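Putative oxidoreductase (Salmonella enterica subsp. enterica serovar Typhimurium, PDB 3NX4) probably catalyses the NADPH-dependent reduction of acryloyl-CoA, as a member of the YhdH group of medium-chain dehydrogenase/reductases, and binds NADP. Local coordinates at residues A15-L20 against I298-A303; N40-L45 against V90-W95; G62-G67 against I124-F129; S117-M122 against R318-I323. All blocks are in the same frame, centred on the assembly; numbering follows the deposited sequence.

Contact 1 (A15-L20 against I298-A303); sequences ASVQHL and ITLADA
The N-terminal hairpin of strands 2-8 and 13-19 leans here on the turn that follows strand 295-299, with V17 of the hairpin set against L300 and A301. One methyl does the touching. CG2 of V17 lies 3.9 Å from CA of A301. The same methyl reaches CG of L300 at 4.2 Å. V17 holds CG1 anti to its backbone N (chi1 175°), which leaves CG2 beside that nitrogen and facing the turn. No hydrogen bond joins the two segments, so the contact is a small van der Waals touch, partly open to solvent. The polar bonds here stay within each segment. In the hairpin, NE2 of Q18 reaches OG of S16 at 3.2 Å, the hydroxyl lying in the amide plane. In the turn, the backbone N of T299 gives a nearly straight bond of 3.3 Å to OD2 of D302, and the backbone N of D302 returns one of 3.0 Å to the O of T299. This pairing closes the turn just ahead of helix 303-311. The whole is an N-terminal antiparallel hairpin packed at the edge of the catalytic, GroES-like domain of a medium-chain reductase, away from the cofactor site.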
loop_
_atom_site.group_PDB
_atom_site.type_symbol
_atom_site.label_atom_id
_atom_site.label_comp_id
_atom_site.label_asym_id
_atom_site.label_seq_id
_atom_site.Cartn_x
_atom_site.Cartn_y
_atom_site.Cartn_z
ATOM N N ALA A 15 20.003 -30.907 10.545
ATOM C CA ALA A 15 18.959 -30.928 11.553
ATOM C C ALA A 15 18.765 -32.301 12.155
ATOM O O ALA A 15 18.598 -33.272 11.441
ATOM C CB ALA A 15 17.649 -30.437 10.957
ATOM N N SER A 16 18.781 -32.372 13.476
ATOM C CA SER A 16 18.581 -33.632 14.159
ATOM C C SER A 16 17.960 -33.412 15.510
ATOM O O SER A 16 18.197 -32.400 16.136
ATOM C CB SER A 16 19.930 -34.301 14.377
ATOM O OG SER A 16 20.712 -33.516 15.250
ATOM N N VAL A 17 17.184 -34.370 15.979
ATOM C CA VAL A 17 16.638 -34.266 17.311
ATOM C C VAL A 17 17.715 -34.734 18.281
ATOM O O VAL A 17 18.346 -35.768 18.080
ATOM C CB VAL A 17 15.365 -35.077 17.483
ATOM C CG1 VAL A 17 14.905 -35.027 18.911
ATOM C CG2 VAL A 17 14.287 -34.555 16.561
ATOM N N GLN A 18 17.926 -33.950 19.326
ATOM C CA GLN A 18 18.955 -34.221 20.312
ATOM C C GLN A 18 18.440 -34.040 21.719
ATOM O O GLN A 18 17.388 -33.457 21.947
ATOM C CB GLN A 18 20.155 -33.305 20.109
ATOM C CG GLN A 18 20.919 -33.527 18.830
ATOM C CD GLN A 18 22.173 -32.696 18.766
ATOM O OE1 GLN A 18 22.738 -32.335 19.793
ATOM N NE2 GLN A 18 22.627 -32.398 17.561
ATOM N N HIS A 19 19.199 -34.568 22.662
ATOM C CA HIS A 19 18.909 -34.408 24.067
ATOM C C HIS A 19 19.897 -33.394 24.599
ATOM O O HIS A 19 21.059 -33.386 24.213
ATOM C CB HIS A 19 19.050 -35.725 24.811
ATOM C CG HIS A 19 17.833 -36.583 24.731
ATOM N ND1 HIS A 19 16.965 -36.739 25.789
ATOM C CD2 HIS A 19 17.326 -37.314 23.714
ATOM C CE1 HIS A 19 15.980 -37.541 25.429
ATOM N NE2 HIS A 19 16.175 -37.901 24.174
ATOM N N LEU A 20 19.413 -32.501 25.448
ATOM C CA LEU A 20 20.259 -31.479 26.028
ATOM C C LEU A 20 19.776 -31.132 27.410
ATOM O O LEU A 20 18.673 -31.500 27.799
ATOM C CB LEU A 20 20.326 -30.234 25.148
ATOM C CG LEU A 20 19.023 -29.522 24.827
ATOM C CD1 LEU A 20 19.320 -28.157 24.272
ATOM C CD2 LEU A 20 18.245 -30.344 23.841
ATOM N N ILE A 298 2.256 -34.096 13.444
ATOM C CA ILE A 298 3.464 -34.903 13.327
ATOM C C ILE A 298 4.212 -34.853 14.644
ATOM O O ILE A 298 3.845 -34.098 15.546
ATOM C CB ILE A 298 4.390 -34.373 12.222
ATOM C CG1 ILE A 298 4.968 -33.006 12.619
ATOM C CG2 ILE A 298 3.626 -34.263 10.908
ATOM C CD1 ILE A 298 6.014 -32.492 11.651
ATOM N N THR A 299 5.261 -35.657 14.761
ATOM C CA THR A 299 6.108 -35.606 15.941
ATOM C C THR A 299 7.352 -34.791 15.632
ATOM O O THR A 299 7.612 -34.456 14.480
ATOM C CB THR A 299 6.542 -37.001 16.387
ATOM O OG1 THR A 299 7.393 -37.562 15.381
ATOM C CG2 THR A 299 5.322 -37.892 16.573
ATOM N N LEU A 300 8.129 -34.487 16.662
ATOM C CA LEU A 300 9.304 -33.647 16.497
ATOM C C LEU A 300 10.286 -34.292 15.520
ATOM O O LEU A 300 10.908 -33.611 14.707
ATOM C CB LEU A 300 9.974 -33.397 17.849
ATOM C CG LEU A 300 11.063 -32.324 17.923
ATOM C CD1 LEU A 300 10.535 -30.978 17.484
ATOM C CD2 LEU A 300 11.646 -32.233 19.335
ATOM N N ALA A 301 10.423 -35.608 15.603
ATOM C CA ALA A 301 11.364 -36.324 14.748
ATOM C C ALA A 301 11.027 -36.190 13.260
ATOM O O ALA A 301 11.904 -36.314 12.406
ATOM C CB ALA A 301 11.438 -37.792 15.152
ATOM N N ASP A 302 9.755 -35.942 12.957
ATOM C CA ASP A 302 9.298 -35.799 11.575
ATOM C C ASP A 302 9.559 -34.402 11.015
ATOM O O ASP A 302 9.381 -34.169 9.818
ATOM C CB ASP A 302 7.790 -36.051 11.484
ATOM C CG ASP A 302 7.409 -37.489 11.756
ATOM O OD1 ASP A 302 8.075 -38.406 11.219
ATOM O OD2 ASP A 302 6.423 -37.697 12.499
ATOM N N ALA A 303 9.943 -33.464 11.874
ATOM C CA ALA A 303 10.060 -32.066 11.448
ATOM C C ALA A 303 10.940 -31.852 10.212
ATOM O O ALA A 303 10.552 -31.129 9.300
ATOM C CB ALA A 303 10.520 -31.167 12.603
#

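Contact 2 (N40-L45 against V90-W95); sequences NYKDAL and VGENHW. With NAP (NADP nicotinamide-adenine-dinucleotide phosphate), chain C.
K42 and E92 form the salt bridge of this contact, NZ of K42 standing 2.9 Å from OE1 of E92; as a hydrogen bond it is weak. The two side chains cross at about a right angle, and K42 arrives by a chain bent at chi3 (-64°), with its CD 3.7 Å from the carboxylate carbon CD of E92. Aliphatic and charged parts of the lysine thus both lie against the glutamate, in a contact at the protein surface.

A second link is water-mediated. One water donates to OD1 of D43 at 2.8 Å and to the carbonyl O of G91 at 3.0 Å, joining helix 41-48 to the loop. The other oxygen of D43, OD2, is gripped twice by N40, the residue just before the helix: it accepts from the backbone N of N40 at 2.8 Å and from ND2 of N40 at 3.0 Å, which should fix the carboxylate's rotation.

The cofactor supplies the third set. The backbone N of Y41 donates to O1N of NADP at 3.3 Å, a phosphate oxygen met at the first turn of the helix, while CD1 of Y41 comes within 3.3 Å of ribose O2D. Y41 in turn packs on I310 of helix 303-311. The start of a GroES-like-domain helix facing the cofactor's pyrophosphate, linked by salt bridge and water to a loop of the same domain, belongs to the NADP-binding cleft.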
loop_
_atom_site.group_PDB
_atom_site.type_symbol
_atom_site.label_atom_id
_atom_site.label_comp_id
_atom_site.label_asym_id
_atom_site.label_seq_id
_atom_site.Cartn_x
_atom_site.Cartn_y
_atom_site.Cartn_z
ATOM N N ASN A 40 6.071 -23.486 10.053
ATOM C CA ASN A 40 5.715 -22.457 9.088
ATOM C C ASN A 40 6.716 -22.462 7.949
ATOM O O ASN A 40 7.764 -23.094 8.036
ATOM C CB ASN A 40 5.729 -21.079 9.759
ATOM C CG ASN A 40 4.719 -20.972 10.876
ATOM O OD1 ASN A 40 3.562 -20.617 10.638
ATOM N ND2 ASN A 40 5.145 -21.285 12.110
ATOM N N TYR A 41 6.397 -21.741 6.882
ATOM C CA TYR A 41 7.322 -21.608 5.768
ATOM C C TYR A 41 8.684 -21.142 6.278
ATOM O O TYR A 41 9.723 -21.657 5.865
ATOM C CB TYR A 41 6.766 -20.632 4.722
ATOM C CG TYR A 41 7.547 -20.611 3.430
ATOM C CD1 TYR A 41 8.470 -19.602 3.168
ATOM C CD2 TYR A 41 7.379 -21.612 2.478
ATOM C CE1 TYR A 41 9.191 -19.584 1.990
ATOM C CE2 TYR A 41 8.098 -21.600 1.294
ATOM C CZ TYR A 41 9.005 -20.587 1.057
ATOM O OH TYR A 41 9.724 -20.577 -0.117
ATOM N N LYS A 42 8.683 -20.173 7.190
ATOM C CA LYS A 42 9.947 -19.656 7.699
ATOM C C LYS A 42 10.726 -20.735 8.464
ATOM O O LYS A 42 11.946 -20.817 8.346
ATOM C CB LYS A 42 9.742 -18.402 8.560
ATOM C CG LYS A 42 11.014 -17.564 8.685
ATOM C CD LYS A 42 10.979 -16.592 9.853
ATOM C CE LYS A 42 9.907 -15.549 9.686
ATOM N NZ LYS A 42 10.023 -14.485 10.729
ATOM N N ASP A 43 10.020 -21.558 9.238
ATOM C CA ASP A 43 10.652 -22.675 9.939
ATOM C C ASP A 43 11.253 -23.665 8.933
ATOM O O ASP A 43 12.324 -24.225 9.165
ATOM C CB ASP A 43 9.645 -23.426 10.819
ATOM C CG ASP A 43 9.060 -22.574 11.919
ATOM O OD1 ASP A 43 9.834 -21.894 12.631
ATOM O OD2 ASP A 43 7.817 -22.596 12.080
ATOM N N ALA A 44 10.547 -23.897 7.827
ATOM C CA ALA A 44 11.023 -24.830 6.807
ATOM C C ALA A 44 12.296 -24.303 6.138
ATOM O O ALA A 44 13.230 -25.060 5.885
ATOM C CB ALA A 44 9.925 -25.122 5.768
ATOM N N LEU A 45 12.332 -23.002 5.859
ATOM C CA LEU A 45 13.546 -22.359 5.355
ATOM C C LEU A 45 14.715 -22.532 6.328
ATOM O O LEU A 45 15.821 -22.894 5.926
ATOM C CB LEU A 45 13.307 -20.870 5.118
ATOM C CG LEU A 45 12.462 -20.490 3.907
ATOM C CD1 LEU A 45 12.158 -19.003 3.920
ATOM C CD2 LEU A 45 13.178 -20.899 2.625
ATOM N N VAL A 90 11.906 -15.280 17.961
ATOM C CA VAL A 90 12.073 -16.611 18.499
ATOM C C VAL A 90 12.144 -17.538 17.296
ATOM O O VAL A 90 11.384 -17.390 16.346
ATOM C CB VAL A 90 10.901 -17.012 19.399
ATOM C CG1 VAL A 90 11.031 -18.452 19.833
ATOM C CG2 VAL A 90 10.812 -16.097 20.597
ATOM N N GLY A 91 13.066 -18.486 17.333
ATOM C CA GLY A 91 13.248 -19.418 16.242
ATOM C C GLY A 91 14.116 -18.842 15.141
ATOM O O GLY A 91 14.387 -19.508 14.150
ATOM N N GLU A 92 14.526 -17.585 15.296
ATOM C CA GLU A 92 15.409 -16.932 14.328
ATOM C C GLU A 92 16.725 -16.457 14.944
ATOM O O GLU A 92 17.799 -16.686 14.398
ATOM C CB GLU A 92 14.743 -15.708 13.708
ATOM C CG GLU A 92 13.476 -15.992 12.942
ATOM C CD GLU A 92 12.838 -14.726 12.417
ATOM O OE1 GLU A 92 11.825 -14.291 12.993
ATOM O OE2 GLU A 92 13.363 -14.153 11.445
ATOM N N ASN A 93 16.621 -15.815 16.103
ATOM C CA ASN A 93 17.776 -15.351 16.855
ATOM C C ASN A 93 17.716 -15.802 18.310
ATOM O O ASN A 93 18.614 -15.523 19.093
ATOM C CB ASN A 93 17.952 -13.835 16.756
ATOM C CG ASN A 93 16.704 -13.074 17.140
ATOM O OD1 ASN A 93 16.050 -13.389 18.130
ATOM N ND2 ASN A 93 16.374 -12.058 16.360
ATOM N N HIS A 94 16.639 -16.484 18.672
ATOM C CA HIS A 94 16.464 -16.978 20.028
ATOM C C HIS A 94 15.981 -18.424 19.997
ATOM O O HIS A 94 15.049 -18.740 19.269
ATOM C CB HIS A 94 15.457 -16.091 20.758
ATOM C CG HIS A 94 15.316 -16.394 22.216
ATOM N ND1 HIS A 94 16.008 -15.707 23.187
ATOM C CD2 HIS A 94 14.548 -17.297 22.868
ATOM C CE1 HIS A 94 15.678 -16.178 24.376
ATOM N NE2 HIS A 94 14.794 -17.143 24.209
ATOM N N TRP A 95 16.590 -19.299 20.790
ATOM C CA TRP A 95 16.156 -20.693 20.820
ATOM C C TRP A 95 14.642 -20.787 20.956
ATOM O O TRP A 95 14.041 -20.136 21.815
ATOM C CB TRP A 95 16.856 -21.464 21.936
ATOM C CG TRP A 95 18.258 -21.866 21.577
ATOM C CD1 TRP A 95 19.015 -21.384 20.545
ATOM C CD2 TRP A 95 19.064 -22.850 22.238
ATOM N NE1 TRP A 95 20.243 -22.002 20.531
ATOM C CE2 TRP A 95 20.296 -22.907 21.559
ATOM C CE3 TRP A 95 18.863 -23.683 23.342
ATOM C CZ2 TRP A 95 21.322 -23.765 21.946
ATOM C CZ3 TRP A 95 19.881 -24.534 23.723
ATOM C CH2 TRP A 95 21.093 -24.571 23.026
HETATM P PA NAP C . 3.016 -22.365 2.699
HETATM O O1A NAP C . 2.148 -23.168 3.577
HETATM O O2A NAP C . 4.185 -23.028 2.102
HETATM O O5B NAP C . 2.140 -21.644 1.573
HETATM C C5B NAP C . 2.787 -21.089 0.462
HETATM C C4B NAP C . 1.889 -21.407 -0.724
HETATM O O4B NAP C . 2.354 -20.701 -1.842
HETATM C C3B NAP C . 1.916 -22.890 -1.099
HETATM O O3B NAP C . 0.871 -23.590 -0.451
HETATM C C2B NAP C . 1.692 -22.862 -2.599
HETATM O O2B NAP C . 0.301 -22.856 -2.811
HETATM C C1B NAP C . 2.224 -21.500 -3.010
HETATM N N9A NAP C . 3.555 -21.593 -3.627
HETATM C C8A NAP C . 4.637 -22.308 -3.177
HETATM N N7A NAP C . 5.668 -22.088 -4.030
HETATM C C5A NAP C . 5.262 -21.239 -4.997
HETATM C C6A NAP C . 5.900 -20.694 -6.104
HETATM N N6A NAP C . 7.165 -20.984 -6.377
HETATM N N1A NAP C . 5.206 -19.838 -6.922
HETATM C C2A NAP C . 3.889 -19.529 -6.653
HETATM N N3A NAP C . 3.255 -20.078 -5.558
HETATM C C4A NAP C . 3.934 -20.920 -4.750
HETATM O O3 NAP C . 3.585 -21.098 3.527
HETATM P PN NAP C . 2.904 -20.264 4.714
HETATM O O1N NAP C . 3.416 -20.722 6.025
HETATM O O2N NAP C . 1.445 -20.276 4.459
HETATM O O5D NAP C . 3.520 -18.816 4.368
HETATM C C5D NAP C . 3.177 -18.213 3.143
HETATM C C4D NAP C . 4.132 -17.066 2.855
HETATM O O4D NAP C . 3.932 -16.072 3.830
HETATM C C3D NAP C . 5.584 -17.497 2.972
HETATM O O3D NAP C . 6.347 -16.809 2.004
HETATM C C2D NAP C . 5.992 -17.044 4.355
HETATM O O2D NAP C . 7.363 -16.732 4.414
HETATM C C1D NAP C . 5.146 -15.795 4.496
HETATM N N1N NAP C . 4.853 -15.418 5.884
HETATM C C2N NAP C . 5.299 -14.205 6.323
HETATM C C3N NAP C . 5.040 -13.768 7.619
HETATM C C7N NAP C . 5.083 -12.284 7.860
HETATM O O7N NAP C . 5.490 -11.784 9.107
HETATM N N7N NAP C . 4.731 -11.474 6.868
HETATM C C4N NAP C . 4.310 -14.592 8.476
HETATM C C5N NAP C . 3.853 -15.834 8.013
HETATM C C6N NAP C . 4.125 -16.231 6.705
HETATM P P2B NAP C . -0.345 -23.613 -4.092
HETATM O O1X NAP C . -1.824 -23.719 -3.837
HETATM O O2X NAP C . -0.097 -22.797 -5.339
HETATM O O3X NAP C . 0.291 -24.972 -4.200
HETATM O O HOH W 1 12.574 -21.553 12.797
#

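Contact 3 (G62-G67 against I124-F129); sequences GIDFAG and IGTAGF
T126 and D64 carry this buried contact, with I63 beside them. The carboxylate of D64 takes two bonds from T126: OG1 of T126 donates to OD1 of D64 at a very short 2.5 Å, and the backbone N of T126 donates to OD2 of D64 at 2.8 Å, coming from above the carboxylate plane. T126 sets OG1 beside its own backbone N (chi1 -75°), which lets hydroxyl and amide serve the same acid. That amide is available because helix 118-140 is kinked here, where N of T126 makes no bond to the preceding turn. G125, at positive phi, puts its CA 3.4 Å from OD2 of D64. I63 lays CD1 3.5 Å from OG1 of T126, crossing the threonine at about a right angle. OD2 of D64 also accepts from S38 and N40, giving this buried oxygen several donors. The pair joins the start of strand 64-72 to the kink of helix 118-140, with T86 of strand 82-86 touching both D64 and T126, and T126 also touching NADP.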
loop_
_atom_site.group_PDB
_atom_site.type_symbol
_atom_site.label_atom_id
_atom_site.label_comp_id
_atom_site.label_asym_id
_atom_site.label_seq_id
_atom_site.Cartn_x
_atom_site.Cartn_y
_atom_site.Cartn_z
ATOM N N GLY A 62 11.846 -22.914 15.300
ATOM C CA GLY A 62 10.455 -22.940 15.705
ATOM C C GLY A 62 10.022 -21.572 16.202
ATOM O O GLY A 62 10.348 -21.176 17.325
ATOM N N ILE A 63 9.278 -20.852 15.366
ATOM C CA ILE A 63 8.876 -19.493 15.691
ATOM C C ILE A 63 7.602 -19.470 16.535
ATOM O O ILE A 63 7.179 -18.413 16.998
ATOM C CB ILE A 63 8.692 -18.632 14.411
ATOM C CG1 ILE A 63 7.543 -19.167 13.551
ATOM C CG2 ILE A 63 9.987 -18.599 13.602
ATOM C CD1 ILE A 63 7.389 -18.432 12.211
ATOM N N ASP A 64 6.997 -20.639 16.730
ATOM C CA ASP A 64 5.775 -20.745 17.521
ATOM C C ASP A 64 5.936 -21.779 18.629
ATOM O O ASP A 64 6.703 -22.729 18.493
ATOM C CB ASP A 64 4.598 -21.224 16.653
ATOM C CG ASP A 64 4.376 -20.384 15.418
ATOM O OD1 ASP A 64 4.739 -19.189 15.417
ATOM O OD2 ASP A 64 3.796 -20.929 14.449
ATOM N N PHE A 65 5.182 -21.611 19.709
ATOM C CA PHE A 65 4.970 -22.703 20.655
ATOM C C PHE A 65 3.770 -22.415 21.546
ATOM O O PHE A 65 3.331 -21.271 21.668
ATOM C CB PHE A 65 6.233 -23.032 21.476
ATOM C CG PHE A 65 6.634 -21.951 22.472
ATOM C CD1 PHE A 65 5.867 -21.703 23.597
ATOM C CD2 PHE A 65 7.788 -21.203 22.277
ATOM C CE1 PHE A 65 6.248 -20.714 24.524
ATOM C CE2 PHE A 65 8.173 -20.226 23.191
ATOM C CZ PHE A 65 7.397 -19.978 24.312
ATOM N N ALA A 66 3.222 -23.467 22.140
ATOM C CA ALA A 66 2.208 -23.322 23.169
ATOM C C ALA A 66 2.517 -24.317 24.283
ATOM O O ALA A 66 2.872 -25.464 24.016
ATOM C CB ALA A 66 0.834 -23.572 22.603
ATOM N N GLY A 67 2.379 -23.885 25.528
ATOM C CA GLY A 67 2.660 -24.774 26.637
ATOM C C GLY A 67 2.262 -24.172 27.958
ATOM O O GLY A 67 1.496 -23.206 28.010
ATOM N N ILE A 124 -3.256 -22.856 14.429
ATOM C CA ILE A 124 -3.225 -21.485 13.921
ATOM C C ILE A 124 -1.782 -21.045 13.684
ATOM O O ILE A 124 -1.381 -20.801 12.540
ATOM C CB ILE A 124 -3.933 -20.517 14.880
ATOM C CG1 ILE A 124 -5.422 -20.868 14.968
ATOM C CG2 ILE A 124 -3.746 -19.052 14.426
ATOM C CD1 ILE A 124 -6.123 -20.197 16.145
ATOM N N GLY A 125 -0.999 -20.954 14.759
ATOM C CA GLY A 125 0.411 -20.615 14.654
ATOM C C GLY A 125 0.659 -19.259 13.998
ATOM O O GLY A 125 -0.245 -18.441 13.880
ATOM N N THR A 126 1.889 -19.033 13.559
ATOM C CA THR A 126 2.219 -17.804 12.852
ATOM C C THR A 126 1.402 -17.642 11.564
ATOM O O THR A 126 0.981 -16.546 11.236
ATOM C CB THR A 126 3.727 -17.725 12.537
ATOM O OG1 THR A 126 4.439 -17.411 13.735
ATOM C CG2 THR A 126 4.013 -16.633 11.523
ATOM N N ALA A 127 1.175 -18.735 10.842
ATOM C CA ALA A 127 0.456 -18.671 9.569
ATOM C C ALA A 127 -0.939 -18.096 9.760
ATOM O O ALA A 127 -1.342 -17.167 9.062
ATOM C CB ALA A 127 0.367 -20.077 8.918
ATOM N N GLY A 128 -1.681 -18.665 10.705
ATOM C CA GLY A 128 -3.049 -18.244 10.952
ATOM C C GLY A 128 -3.140 -16.865 11.598
ATOM O O GLY A 128 -4.035 -16.080 11.287
ATOM N N PHE A 129 -2.217 -16.570 12.505
ATOM C CA PHE A 129 -2.141 -15.247 13.115
ATOM C C PHE A 129 -1.921 -14.193 12.023
ATOM O O PHE A 129 -2.591 -13.164 11.989
ATOM C CB PHE A 129 -1.008 -15.249 14.152
ATOM C CG PHE A 129 -0.696 -13.902 14.744
ATOM C CD1 PHE A 129 -1.479 -13.373 15.770
ATOM C CD2 PHE A 129 0.426 -13.198 14.331
ATOM C CE1 PHE A 129 -1.178 -12.137 16.333
ATOM C CE2 PHE A 129 0.748 -11.960 14.905
ATOM C CZ PHE A 129 -0.062 -11.428 15.898
#

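Contact 4 (S117-M122 against R318-I323); sequences SSRNAM and RTLVKI
R119 is stretched from CG to NE with CG anti to its backbone N (chi1 -176°), whereas R318 folds at chi2 and chi3 (-81° and -58°); the first reaches across L320, the second curls up to the helix. CD2 of L320 lies over one face of the R119 guanidinium, offset toward its rim, and is 3.5 Å from NE of R119. The other methyl, CD1 of L320, packs 3.6 Å from CB of M122, a selenomethionine, so the leucine fork spans two helix residues. Helix 118-140 here rests on strand 318-322 of the GroES-like domain's mixed sheet, the axes of segments 118-122 and 318-322 approaching to 8.9 Å. NH2 of R318 donates to the O of M122 at 3.0 Å, nearly in line with the carbonyl but tilted from the guanidinium plane and bent at the hydrogen. NE of R318 donates to the O of I123, and R119 NH2 pairs with E297 of strand 295-299. The helix start is capped by S117, whose OG accepts from N of N120 at 2.9 Å.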
loop_
_atom_site.group_PDB
_atom_site.type_symbol
_atom_site.label_atom_id
_atom_site.label_comp_id
_atom_site.label_asym_id
_atom_site.label_seq_id
_atom_site.Cartn_x
_atom_site.Cartn_y
_atom_site.Cartn_z
ATOM N N SER A 117 -7.935 -23.853 22.672
ATOM C CA SER A 117 -7.105 -24.916 23.225
ATOM C C SER A 117 -5.651 -24.683 22.842
ATOM O O SER A 117 -5.360 -24.053 21.841
ATOM C CB SER A 117 -7.565 -26.294 22.739
ATOM O OG SER A 117 -7.125 -26.540 21.409
ATOM N N SER A 118 -4.741 -25.194 23.653
ATOM C CA SER A 118 -3.316 -25.104 23.364
ATOM C C SER A 118 -3.005 -25.734 21.994
ATOM O O SER A 118 -2.226 -25.189 21.206
ATOM C CB SER A 118 -2.529 -25.800 24.491
ATOM O OG SER A 118 -1.131 -25.680 24.314
ATOM N N ARG A 119 -3.637 -26.873 21.701
ATOM C CA ARG A 119 -3.428 -27.556 20.425
ATOM C C ARG A 119 -3.912 -26.702 19.247
ATOM O O ARG A 119 -3.225 -26.563 18.229
ATOM C CB ARG A 119 -4.113 -28.939 20.420
ATOM C CG ARG A 119 -3.861 -29.759 19.145
ATOM C CD ARG A 119 -4.565 -31.121 19.204
ATOM N NE ARG A 119 -4.192 -31.974 18.077
ATOM C CZ ARG A 119 -4.854 -32.039 16.920
ATOM N NH1 ARG A 119 -5.945 -31.309 16.729
ATOM N NH2 ARG A 119 -4.436 -32.852 15.956
ATOM N N ASN A 120 -5.092 -26.116 19.391
ATOM C CA ASN A 120 -5.630 -25.270 18.329
ATOM C C ASN A 120 -4.850 -23.980 18.113
ATOM O O ASN A 120 -4.800 -23.464 16.993
ATOM C CB ASN A 120 -7.112 -24.990 18.547
ATOM C CG ASN A 120 -7.975 -26.202 18.219
ATOM O OD1 ASN A 120 -7.513 -27.133 17.564
ATOM N ND2 ASN A 120 -9.223 -26.195 18.671
ATOM N N ALA A 121 -4.237 -23.474 19.181
ATOM C CA ALA A 121 -3.430 -22.264 19.106
ATOM C C ALA A 121 -2.280 -22.465 18.130
ATOM O O ALA A 121 -1.854 -21.530 17.450
ATOM C CB ALA A 121 -2.892 -21.886 20.501
HETATM N N MSE A 122 -1.778 -23.693 18.066
HETATM C CA MSE A 122 -0.636 -24.010 17.211
HETATM C C MSE A 122 -1.054 -24.469 15.807
HETATM O O MSE A 122 -0.306 -24.292 14.847
HETATM C CB MSE A 122 0.275 -25.041 17.881
HETATM C CG MSE A 122 1.066 -24.451 19.063
HETATM SE SE MSE A 122 2.235 -23.037 18.426
HETATM C CE MSE A 122 1.216 -21.470 19.022
ATOM N N ARG A 318 -1.942 -26.847 7.469
ATOM C CA ARG A 318 -1.027 -26.476 8.543
ATOM C C ARG A 318 -0.340 -27.700 9.157
ATOM O O ARG A 318 -0.972 -28.735 9.368
ATOM C CB ARG A 318 -1.804 -25.720 9.616
ATOM C CG ARG A 318 -2.279 -24.329 9.161
ATOM C CD ARG A 318 -1.161 -23.305 9.271
ATOM N NE ARG A 318 -0.663 -23.243 10.651
ATOM C CZ ARG A 318 0.617 -23.326 10.990
ATOM N NH1 ARG A 318 1.548 -23.436 10.053
ATOM N NH2 ARG A 318 0.970 -23.284 12.268
ATOM N N THR A 319 0.954 -27.582 9.429
ATOM C CA THR A 319 1.694 -28.681 10.042
ATOM C C THR A 319 1.832 -28.439 11.537
ATOM O O THR A 319 2.489 -27.488 11.964
ATOM C CB THR A 319 3.094 -28.850 9.420
ATOM O OG1 THR A 319 2.966 -29.132 8.023
ATOM C CG2 THR A 319 3.846 -30.000 10.090
ATOM N N LEU A 320 1.199 -29.309 12.317
ATOM C CA LEU A 320 1.160 -29.212 13.768
ATOM C C LEU A 320 2.155 -30.199 14.376
ATOM O O LEU A 320 2.193 -31.372 13.996
ATOM C CB LEU A 320 -0.254 -29.524 14.270
ATOM C CG LEU A 320 -0.423 -29.707 15.786
ATOM C CD1 LEU A 320 -0.299 -28.357 16.518
ATOM C CD2 LEU A 320 -1.751 -30.384 16.106
ATOM N N VAL A 321 2.962 -29.726 15.316
ATOM C CA VAL A 321 3.982 -30.571 15.916
ATOM C C VAL A 321 3.656 -30.884 17.373
ATOM O O VAL A 321 3.589 -29.999 18.203
ATOM C CB VAL A 321 5.384 -29.945 15.787
ATOM C CG1 VAL A 321 6.431 -30.875 16.376
ATOM C CG2 VAL A 321 5.689 -29.650 14.311
ATOM N N LYS A 322 3.422 -32.160 17.663
ATOM C CA LYS A 322 3.154 -32.571 19.028
ATOM C C LYS A 322 4.496 -32.733 19.730
ATOM O O LYS A 322 5.329 -33.537 19.306
ATOM C CB LYS A 322 2.372 -33.892 19.057
ATOM C CG LYS A 322 2.005 -34.356 20.471
ATOM C CD LYS A 322 1.170 -35.629 20.422
ATOM C CE LYS A 322 0.747 -36.084 21.809
ATOM N NZ LYS A 322 -0.038 -35.043 22.531
ATOM N N ILE A 323 4.708 -31.956 20.783
ATOM C CA ILE A 323 5.976 -31.951 21.492
ATOM C C ILE A 323 5.840 -32.759 22.775
ATOM O O ILE A 323 6.719 -33.548 23.113
ATOM C CB ILE A 323 6.428 -30.526 21.830
ATOM C CG1 ILE A 323 6.705 -29.726 20.548
ATOM C CG2 ILE A 323 7.663 -30.559 22.724
ATOM C CD1 ILE A 323 7.939 -30.188 19.797
#

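Along the chain, the pair of segments in contact 1 encloses contacts 2 and 3 and alternates with contact 4; contacts 2 and 3, and contacts 3 and 4, also alternate, while contact 2 closes before contact 4 opens. Contacts 3 and 4, with centres about 8 Å apart, share helix 118-140, while contacts 1 and 4 meet through neighbouring strands 295-299 and 318-322 of one mixed sheet. Contacts 2 and 3, centres about 11 Å apart, are joined by N40 and D64 and by D43 and I63. Contact 1 is the outlying one, its centre about 21 Å from that of the chain. Y41 and T126 touch NADP, and the R318 side chain comes within about 5 Å of it.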